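Local coordinates for putative glycosyltransferase (Mannosyltransferase) involved in glycosylating the PBCV-1 major capsid protein (Paramecium bursaria Chlorella virus 1, PDB 2P6W), which is the N-terminal domain of an enzyme that probably transfers a sugar from a UDP-linked donor, with manganese, to the viral major capsid protein, at residues I8-G13 / L77-D82; F57-I62 / I120-K125; G116-N121 / Y152-V157. All blocks are in the same frame, centred on the assembly; numbering follows the deposited sequence.

Interaction 1 is core. It pairs two parallel strands of the central sheet, and backbone hydrogen bonds and apolar side chains dominate until the chain turns to bind manganese. Interaction 2 is also buried but mainly polar. There helix 59-69 faces the loop and start of strand 124-128, the next strand of the same sheet. The two contacts touch through W78 N and K125 O and through D80 N and G123 O. Interaction 3 is partly buried and lies nearer the surface, its centre about 17 Å from that of interaction 1. Its contacts are van der Waals, with no hydrogen bond across. It shares I120 and N121 with interaction 2, and E153 joins it to T122 and K125.

Interaction 1 of 3, residues I8-G13 / L77-D82; sequences ITILSG and LWLDSD. With MN (manganese (II) ion), chain B.
Residues I8-G13 and L77-D82 form a buried parallel strand pair near the centre of the main sheet, ending at the manganese site. I10 pairs with L77 and L11 with W78. The bonds run from L77 N to T9 O (2.9 Å), from L11 N to L77 O (2.8 Å) and from L79 N to L11 O (3.0 Å). At S12 a side chain takes over. Its OG, held anti to the backbone N (chi1 -170°), donates to L79 O at 2.6 Å.

The two faces of the pair differ. On one, I10 and L77 run alongside each other. The CG2 branch of I10 meets CD1 of L79 at 3.6 Å, and V29 of helix 20-36 covers both residues. On the other, L11 crosses W78 at about a right angle and sets CD1 against the indole edge at CE3 (3.6 Å). Helix 59-69 packs on this face through I62.

The pyrrole part of the indole is also held. W78 NE1 points in the ring plane to D80 OD1, on the anti lone pair of that oxygen. This bond, with the salt bridge from R59 to the same oxygen, probably helps fix the carboxylate and leaves OD2 to bind manganese at 2.1 Å. D82 OD2 binds the same ion at 2.1 Å, and H195 adds a further ligand. Across from S81, G13 ends the first strand; both residues belong to the UDP-sugar site. A metal-binding DxD motif directly after a strand of a Rossmann-like sheet is the hallmark of GT-A glycosyltransferases.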
loop_
_atom_site.group_PDB
_atom_site.type_symbol
_atom_site.label_atom_id
_atom_site.label_comp_id
_atom_site.label_asym_id
_atom_site.label_seq_id
_atom_site.Cartn_x
_atom_site.Cartn_y
_atom_site.Cartn_z
ATOM N N ILE A 8 -0.371 -10.178 -10.408
ATOM C CA ILE A 8 -0.407 -9.108 -9.405
ATOM C C ILE A 8 -1.324 -7.982 -9.861
ATOM O O ILE A 8 -1.265 -7.576 -11.024
ATOM C CB ILE A 8 1.006 -8.563 -9.170
ATOM C CG1 ILE A 8 1.868 -9.639 -8.512
ATOM C CG2 ILE A 8 0.991 -7.257 -8.315
ATOM C CD1 ILE A 8 3.374 -9.375 -8.618
ATOM N N THR A 9 -2.163 -7.483 -8.944
ATOM C CA THR A 9 -2.980 -6.298 -9.187
ATOM C C THR A 9 -2.545 -5.239 -8.197
ATOM O O THR A 9 -2.632 -5.456 -6.985
ATOM C CB THR A 9 -4.476 -6.594 -8.959
ATOM O OG1 THR A 9 -4.929 -7.508 -9.966
ATOM C CG2 THR A 9 -5.333 -5.315 -9.005
ATOM N N ILE A 10 -2.047 -4.118 -8.701
ATOM C CA ILE A 10 -1.731 -2.999 -7.828
ATOM C C ILE A 10 -2.982 -2.161 -7.726
ATOM O O ILE A 10 -3.647 -1.915 -8.737
ATOM C CB ILE A 10 -0.543 -2.167 -8.357
ATOM C CG1 ILE A 10 0.657 -3.097 -8.575
ATOM C CG2 ILE A 10 -0.225 -0.990 -7.392
ATOM C CD1 ILE A 10 1.946 -2.419 -8.952
ATOM N N LEU A 11 -3.292 -1.733 -6.510
ATOM C CA LEU A 11 -4.463 -0.881 -6.294
ATOM C C LEU A 11 -4.109 0.323 -5.447
ATOM O O LEU A 11 -3.222 0.280 -4.590
ATOM C CB LEU A 11 -5.642 -1.648 -5.674
ATOM C CG LEU A 11 -5.388 -2.297 -4.314
ATOM C CD1 LEU A 11 -6.621 -2.210 -3.435
ATOM C CD2 LEU A 11 -4.984 -3.744 -4.483
ATOM N N SER A 12 -4.844 1.406 -5.698
ATOM C CA SER A 12 -4.693 2.630 -4.931
ATOM C C SER A 12 -5.945 3.440 -5.145
ATOM O O SER A 12 -6.944 2.928 -5.692
ATOM C CB SER A 12 -3.463 3.413 -5.406
ATOM O OG SER A 12 -3.149 4.499 -4.531
ATOM N N GLY A 13 -5.900 4.704 -4.745
ATOM C CA GLY A 13 -7.038 5.591 -4.984
ATOM C C GLY A 13 -6.766 6.933 -4.380
ATOM O O GLY A 13 -5.886 7.061 -3.524
ATOM N N LEU A 77 -1.686 -5.664 -4.266
ATOM C CA LEU A 77 -0.679 -4.788 -3.679
ATOM C C LEU A 77 -1.317 -3.414 -3.494
ATOM O O LEU A 77 -1.582 -2.721 -4.472
ATOM C CB LEU A 77 0.556 -4.708 -4.597
ATOM C CG LEU A 77 1.614 -3.676 -4.200
ATOM C CD1 LEU A 77 2.085 -3.900 -2.757
ATOM C CD2 LEU A 77 2.793 -3.713 -5.153
ATOM N N TRP A 78 -1.574 -3.032 -2.243
ATOM C CA TRP A 78 -2.066 -1.687 -1.938
ATOM C C TRP A 78 -0.893 -0.712 -1.876
ATOM O O TRP A 78 0.081 -1.001 -1.182
ATOM C CB TRP A 78 -2.774 -1.655 -0.566
ATOM C CG TRP A 78 -3.011 -0.242 -0.151
ATOM C CD1 TRP A 78 -2.239 0.522 0.681
ATOM C CD2 TRP A 78 -4.048 0.623 -0.639
ATOM N NE1 TRP A 78 -2.739 1.804 0.751
ATOM C CE2 TRP A 78 -3.855 1.888 -0.041
ATOM C CE3 TRP A 78 -5.127 0.449 -1.519
ATOM C CZ2 TRP A 78 -4.696 2.980 -0.304
ATOM C CZ3 TRP A 78 -5.977 1.536 -1.769
ATOM C CH2 TRP A 78 -5.747 2.787 -1.169
ATOM N N LEU A 79 -1.000 0.424 -2.573
ATOM C CA LEU A 79 -0.061 1.544 -2.421
ATOM C C LEU A 79 -0.825 2.805 -2.060
ATOM O O LEU A 79 -1.793 3.170 -2.760
ATOM C CB LEU A 79 0.668 1.819 -3.744
ATOM C CG LEU A 79 1.467 0.675 -4.353
ATOM C CD1 LEU A 79 2.111 1.151 -5.652
ATOM C CD2 LEU A 79 2.503 0.079 -3.404
ATOM N N ASP A 80 -0.402 3.487 -0.992
ATOM C CA ASP A 80 -0.963 4.815 -0.667
ATOM C C ASP A 80 -0.804 5.716 -1.884
ATOM O O ASP A 80 0.130 5.540 -2.675
ATOM C CB ASP A 80 -0.195 5.486 0.476
ATOM C CG ASP A 80 -0.552 4.939 1.847
ATOM O OD1 ASP A 80 -1.394 4.020 1.941
ATOM O OD2 ASP A 80 0.030 5.445 2.833
ATOM N N SER A 81 -1.677 6.704 -2.030
ATOM C CA SER A 81 -1.513 7.665 -3.123
ATOM C C SER A 81 -0.283 8.563 -2.948
ATOM O O SER A 81 0.083 9.309 -3.872
ATOM C CB SER A 81 -2.776 8.523 -3.292
ATOM O OG SER A 81 -3.111 9.157 -2.064
ATOM N N ASP A 82 0.374 8.468 -1.793
ATOM C CA ASP A 82 1.618 9.199 -1.564
ATOM C C ASP A 82 2.852 8.279 -1.774
ATOM O O ASP A 82 3.968 8.602 -1.369
ATOM C CB ASP A 82 1.598 9.854 -0.195
ATOM C CG ASP A 82 1.009 8.954 0.879
ATOM O OD1 ASP A 82 -0.206 9.081 1.176
ATOM O OD2 ASP A 82 1.747 8.118 1.427
HETATM MN MN MN B . 1.293 7.148 3.199
#

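Interaction 2 of 3, residues F57-I62 / I120-K125; sequences FRRSWI and INTGVK
R59 and T122 meet where the guanidinium of R59 points an edge at the loop. NH1 lies 3.0 Å from T122 O, near the plane of the group, and T122 OG1 is farther off at 3.8 Å from that NH1. The side chain of R59 leaves the helix with CG between the backbone N and the carbonyl carbon (chi1 64°). A bend at chi3 then turns its end to the loop. Two outside partners help fix the guanidinium: NH1 forms a salt bridge with D80, and NE bonds to H56 O. R59 is part of the UDP-glucose site.

K125 extends toward the helix. A water accepts from K125 NZ at 3.0 Å and donates, weakly, to R59 O at 3.1 Å. NZ stands 5.9 Å from R59 NE. These like charges are probably offset by nearby acids, since NZ makes salt bridges with E153 and E135. E153 also bonds to T122 OG1, and E135 to S60 OG.

Next to T122 in the loop, N121 OD1 accepts from G123 N at 2.9 Å, an Asx turn that shapes the loop. The contact thus joins the N-terminal part of helix 59-69 to the loop leading into strand 124-128, with W78 of strand 75-79 touching R59 and helices 132-140 and 153-164 packing on S60.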
loop_
_atom_site.group_PDB
_atom_site.type_symbol
_atom_site.label_atom_id
_atom_site.label_comp_id
_atom_site.label_asym_id
_atom_site.label_seq_id
_atom_site.Cartn_x
_atom_site.Cartn_y
_atom_site.Cartn_z
ATOM N N PHE A 57 -9.002 3.317 6.745
ATOM C CA PHE A 57 -9.518 1.961 6.555
ATOM C C PHE A 57 -9.983 1.695 5.133
ATOM O O PHE A 57 -10.149 0.540 4.750
ATOM C CB PHE A 57 -10.681 1.686 7.496
ATOM C CG PHE A 57 -10.270 1.151 8.843
ATOM C CD1 PHE A 57 -10.100 -0.228 9.024
ATOM C CD2 PHE A 57 -10.093 2.010 9.932
ATOM C CE1 PHE A 57 -9.735 -0.742 10.265
ATOM C CE2 PHE A 57 -9.723 1.497 11.192
ATOM C CZ PHE A 57 -9.558 0.109 11.345
ATOM N N ARG A 58 -10.206 2.760 4.362
ATOM C CA ARG A 58 -10.808 2.599 3.032
ATOM C C ARG A 58 -10.056 1.626 2.110
ATOM O O ARG A 58 -10.683 0.981 1.265
ATOM C CB ARG A 58 -11.034 3.943 2.331
ATOM C CG ARG A 58 -12.072 3.829 1.220
ATOM C CD ARG A 58 -12.574 5.167 0.745
ATOM N NE ARG A 58 -13.850 5.017 0.033
ATOM C CZ ARG A 58 -14.071 5.407 -1.220
ATOM N NH1 ARG A 58 -13.122 6.006 -1.916
ATOM N NH2 ARG A 58 -15.265 5.220 -1.763
ATOM N N ARG A 59 -8.737 1.498 2.274
ATOM C CA ARG A 59 -7.956 0.530 1.488
ATOM C C ARG A 59 -8.523 -0.907 1.568
ATOM O O ARG A 59 -8.447 -1.667 0.600
ATOM C CB ARG A 59 -6.504 0.546 1.933
ATOM C CG ARG A 59 -6.301 0.096 3.348
ATOM C CD ARG A 59 -4.899 0.496 3.831
ATOM N NE ARG A 59 -4.884 1.927 4.099
ATOM C CZ ARG A 59 -3.784 2.655 4.244
ATOM N NH1 ARG A 59 -2.593 2.082 4.136
ATOM N NH2 ARG A 59 -3.880 3.961 4.481
ATOM N N SER A 60 -9.092 -1.268 2.720
ATOM C CA SER A 60 -9.630 -2.618 2.916
ATOM C C SER A 60 -11.021 -2.785 2.295
ATOM O O SER A 60 -11.552 -3.906 2.206
ATOM C CB SER A 60 -9.648 -2.980 4.404
ATOM O OG SER A 60 -8.331 -2.991 4.919
ATOM N N TRP A 61 -11.618 -1.661 1.891
ATOM C CA TRP A 61 -12.831 -1.673 1.083
ATOM C C TRP A 61 -12.461 -1.681 -0.406
ATOM O O TRP A 61 -13.050 -2.436 -1.197
ATOM C CB TRP A 61 -13.703 -0.463 1.435
ATOM C CG TRP A 61 -14.996 -0.362 0.666
ATOM C CD1 TRP A 61 -16.179 -0.952 0.975
ATOM C CD2 TRP A 61 -15.217 0.400 -0.525
ATOM N NE1 TRP A 61 -17.136 -0.617 0.038
ATOM C CE2 TRP A 61 -16.563 0.202 -0.899
ATOM C CE3 TRP A 61 -14.395 1.195 -1.345
ATOM C CZ2 TRP A 61 -17.121 0.799 -2.034
ATOM C CZ3 TRP A 61 -14.958 1.798 -2.467
ATOM C CH2 TRP A 61 -16.308 1.584 -2.803
ATOM N N ILE A 62 -11.480 -0.856 -0.778
ATOM C CA ILE A 62 -11.016 -0.765 -2.183
ATOM C C ILE A 62 -10.474 -2.104 -2.703
ATOM O O ILE A 62 -10.634 -2.438 -3.887
ATOM C CB ILE A 62 -9.987 0.377 -2.387
ATOM C CG1 ILE A 62 -10.609 1.725 -2.019
ATOM C CG2 ILE A 62 -9.410 0.407 -3.842
ATOM C CD1 ILE A 62 -9.574 2.817 -1.880
ATOM N N ILE A 120 4.784 -1.871 11.913
ATOM C CA ILE A 120 4.665 -1.978 10.453
ATOM C C ILE A 120 4.114 -0.679 9.880
ATOM O O ILE A 120 3.395 0.072 10.566
ATOM C CB ILE A 120 3.793 -3.198 9.987
ATOM C CG1 ILE A 120 2.359 -3.111 10.546
ATOM C CG2 ILE A 120 4.433 -4.502 10.409
ATOM C CD1 ILE A 120 1.384 -4.159 9.976
ATOM N N ASN A 121 4.450 -0.425 8.613
ATOM C CA ASN A 121 3.851 0.689 7.894
ATOM C C ASN A 121 3.107 0.128 6.689
ATOM O O ASN A 121 3.732 -0.435 5.783
ATOM C CB ASN A 121 4.946 1.662 7.467
ATOM C CG ASN A 121 4.405 2.840 6.707
ATOM O OD1 ASN A 121 3.820 2.689 5.625
ATOM N ND2 ASN A 121 4.654 4.041 7.230
ATOM N N THR A 122 1.775 0.280 6.688
ATOM C CA THR A 122 0.945 -0.380 5.678
ATOM C C THR A 122 0.651 0.504 4.465
ATOM O O THR A 122 -0.281 0.228 3.706
ATOM C CB THR A 122 -0.378 -0.912 6.279
ATOM O OG1 THR A 122 -1.043 0.145 6.980
ATOM C CG2 THR A 122 -0.117 -2.111 7.224
ATOM N N GLY A 123 1.488 1.526 4.257
ATOM C CA GLY A 123 1.411 2.356 3.049
ATOM C C GLY A 123 1.708 1.534 1.799
ATOM O O GLY A 123 1.331 1.910 0.682
ATOM N N VAL A 124 2.409 0.417 1.998
ATOM C CA VAL A 124 2.650 -0.613 0.970
ATOM C C VAL A 124 2.335 -1.950 1.638
ATOM O O VAL A 124 2.915 -2.258 2.681
ATOM C CB VAL A 124 4.128 -0.636 0.509
ATOM C CG1 VAL A 124 4.322 -1.708 -0.546
ATOM C CG2 VAL A 124 4.521 0.738 -0.075
ATOM N N LYS A 125 1.414 -2.721 1.054
ATOM C CA LYS A 125 0.911 -3.931 1.717
ATOM C C LYS A 125 0.486 -4.934 0.659
ATOM O O LYS A 125 -0.368 -4.629 -0.188
ATOM C CB LYS A 125 -0.299 -3.588 2.609
ATOM C CG LYS A 125 -0.934 -4.774 3.313
ATOM C CD LYS A 125 -2.146 -4.361 4.170
ATOM C CE LYS A 125 -3.356 -3.962 3.317
ATOM N NZ LYS A 125 -4.626 -3.934 4.177
HETATM O O HOH W 1 -6.166 -3.419 1.672
#

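Interaction 3 of 3, residues G116-N121 / Y152-V157; sequences GSYPIN and YEQKTV
Y118 and Q154 run antiparallel alongside each other, with the phenol ring and the amide plane 19° apart. CB of Y118 starts 3.4 Å from Q154 NE2. CG and CD2 stay close to the same nitrogen, and CD2 also meets Q154 CG at 3.7 Å. Farther out, CE2 lies 3.6 Å from Q154 O. CZ and OH then pass over the helix backbone at K155, where OH comes within 3.2 Å of K155 CA. The hydroxyl hydrogen-bonds to E159, one turn on. Within the loop, P119 CD sits over one ring face, toward the rim.

Q154 CG is anti to the backbone N (chi1 -177°), and the extended chain carries the amide to the loop backbone. Its CD sits 3.0 Å from I120 O, but neither end of the amide bonds to that carbonyl. OE1 instead accepts from T122 N and packs 3.3 Å from N121 CA. Farther along the helix, I120 CD1 meets V157 CG1 at 3.8 Å, crossing at about a right angle.

The arrangement lays a loop between strands 107-110 and 124-128 on the first turns of helix 153-164. Both flank the sheet of a probable GT-A fold, with N121 near H195 of the metal site.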
loop_
_atom_site.group_PDB
_atom_site.type_symbol
_atom_site.label_atom_id
_atom_site.label_comp_id
_atom_site.label_asym_id
_atom_site.label_seq_id
_atom_site.Cartn_x
_atom_site.Cartn_y
_atom_site.Cartn_z
ATOM N N GLY A 116 10.431 5.272 12.769
ATOM C CA GLY A 116 8.971 5.348 12.644
ATOM C C GLY A 116 8.265 5.414 13.983
ATOM O O GLY A 116 8.858 5.847 14.971
ATOM N N SER A 117 7.002 4.988 14.026
ATOM C CA SER A 117 6.280 5.008 15.302
ATOM C C SER A 117 5.452 3.746 15.522
ATOM O O SER A 117 4.772 3.637 16.525
ATOM C CB SER A 117 5.383 6.237 15.399
ATOM O OG SER A 117 4.540 6.292 14.275
ATOM N N TYR A 118 5.542 2.789 14.604
ATOM C CA TYR A 118 4.731 1.565 14.697
ATOM C C TYR A 118 5.495 0.362 14.095
ATOM O O TYR A 118 6.379 0.541 13.233
ATOM C CB TYR A 118 3.371 1.795 14.007
ATOM C CG TYR A 118 2.332 0.786 14.462
ATOM C CD1 TYR A 118 1.811 0.841 15.759
ATOM C CD2 TYR A 118 1.911 -0.241 13.627
ATOM C CE1 TYR A 118 0.884 -0.092 16.199
ATOM C CE2 TYR A 118 0.971 -1.175 14.056
ATOM C CZ TYR A 118 0.470 -1.093 15.348
ATOM O OH TYR A 118 -0.428 -2.034 15.798
ATOM N N PRO A 119 5.230 -0.874 14.593
ATOM C CA PRO A 119 6.008 -1.995 14.039
ATOM C C PRO A 119 5.892 -2.273 12.536
ATOM O O PRO A 119 6.811 -2.868 11.966
ATOM C CB PRO A 119 5.511 -3.206 14.830
ATOM C CG PRO A 119 5.023 -2.625 16.120
ATOM C CD PRO A 119 4.386 -1.299 15.731
ATOM N N ILE A 120 4.784 -1.871 11.913
ATOM C CA ILE A 120 4.665 -1.978 10.453
ATOM C C ILE A 120 4.114 -0.679 9.880
ATOM O O ILE A 120 3.395 0.072 10.566
ATOM C CB ILE A 120 3.793 -3.198 9.987
ATOM C CG1 ILE A 120 2.359 -3.111 10.546
ATOM C CG2 ILE A 120 4.433 -4.502 10.409
ATOM C CD1 ILE A 120 1.384 -4.159 9.976
ATOM N N ASN A 121 4.450 -0.425 8.613
ATOM C CA ASN A 121 3.851 0.689 7.894
ATOM C C ASN A 121 3.107 0.128 6.689
ATOM O O ASN A 121 3.732 -0.435 5.783
ATOM C CB ASN A 121 4.946 1.662 7.467
ATOM C CG ASN A 121 4.405 2.840 6.707
ATOM O OD1 ASN A 121 3.820 2.689 5.625
ATOM N ND2 ASN A 121 4.654 4.041 7.230
ATOM N N TYR A 152 -5.159 2.857 13.078
ATOM C CA TYR A 152 -6.314 2.427 12.259
ATOM C C TYR A 152 -6.087 1.070 11.582
ATOM O O TYR A 152 -5.867 0.088 12.287
ATOM C CB TYR A 152 -6.703 3.518 11.246
ATOM C CG TYR A 152 -6.801 4.885 11.867
ATOM C CD1 TYR A 152 -7.652 5.122 12.927
ATOM C CD2 TYR A 152 -6.031 5.948 11.378
ATOM C CE1 TYR A 152 -7.755 6.385 13.495
ATOM C CE2 TYR A 152 -6.125 7.217 11.942
ATOM C CZ TYR A 152 -6.990 7.424 12.994
ATOM O OH TYR A 152 -7.084 8.676 13.570
ATOM N N GLU A 153 -6.186 0.978 10.256
ATOM C CA GLU A 153 -6.011 -0.321 9.579
ATOM C C GLU A 153 -4.633 -0.898 9.873
ATOM O O GLU A 153 -4.437 -2.113 9.894
ATOM C CB GLU A 153 -6.233 -0.191 8.058
ATOM C CG GLU A 153 -5.751 -1.381 7.211
ATOM C CD GLU A 153 -4.289 -1.264 6.785
ATOM O OE1 GLU A 153 -3.622 -0.269 7.168
ATOM O OE2 GLU A 153 -3.802 -2.159 6.048
ATOM N N GLN A 154 -3.663 -0.018 10.094
ATOM C CA GLN A 154 -2.297 -0.467 10.340
ATOM C C GLN A 154 -2.207 -1.232 11.662
ATOM O O GLN A 154 -1.555 -2.275 11.761
ATOM C CB GLN A 154 -1.391 0.758 10.359
ATOM C CG GLN A 154 0.066 0.464 10.542
ATOM C CD GLN A 154 0.893 1.701 10.272
ATOM O OE1 GLN A 154 1.140 2.051 9.120
ATOM N NE2 GLN A 154 1.336 2.367 11.333
ATOM N N LYS A 155 -2.867 -0.692 12.693
ATOM C CA LYS A 155 -2.959 -1.358 13.980
ATOM C C LYS A 155 -3.815 -2.626 13.887
ATOM O O LYS A 155 -3.529 -3.638 14.531
ATOM C CB LYS A 155 -3.544 -0.391 15.022
ATOM C CG LYS A 155 -3.888 -1.083 16.341
ATOM C CD LYS A 155 -3.865 -0.137 17.553
ATOM C CE LYS A 155 -4.783 1.062 17.387
ATOM N NZ LYS A 155 -4.663 1.904 18.635
ATOM N N THR A 156 -4.858 -2.577 13.056
ATOM C CA THR A 156 -5.760 -3.723 12.941
ATOM C C THR A 156 -5.040 -4.901 12.295
ATOM O O THR A 156 -5.161 -6.048 12.741
ATOM C CB THR A 156 -7.013 -3.353 12.151
ATOM O OG1 THR A 156 -7.596 -2.190 12.765
ATOM C CG2 THR A 156 -8.006 -4.532 12.140
ATOM N N VAL A 157 -4.298 -4.630 11.231
ATOM C CA VAL A 157 -3.497 -5.681 10.628
ATOM C C VAL A 157 -2.504 -6.262 11.639
ATOM O O VAL A 157 -2.436 -7.478 11.827
ATOM C CB VAL A 157 -2.778 -5.166 9.346
ATOM C CG1 VAL A 157 -1.707 -6.166 8.881
ATOM C CG2 VAL A 157 -3.783 -4.959 8.241
#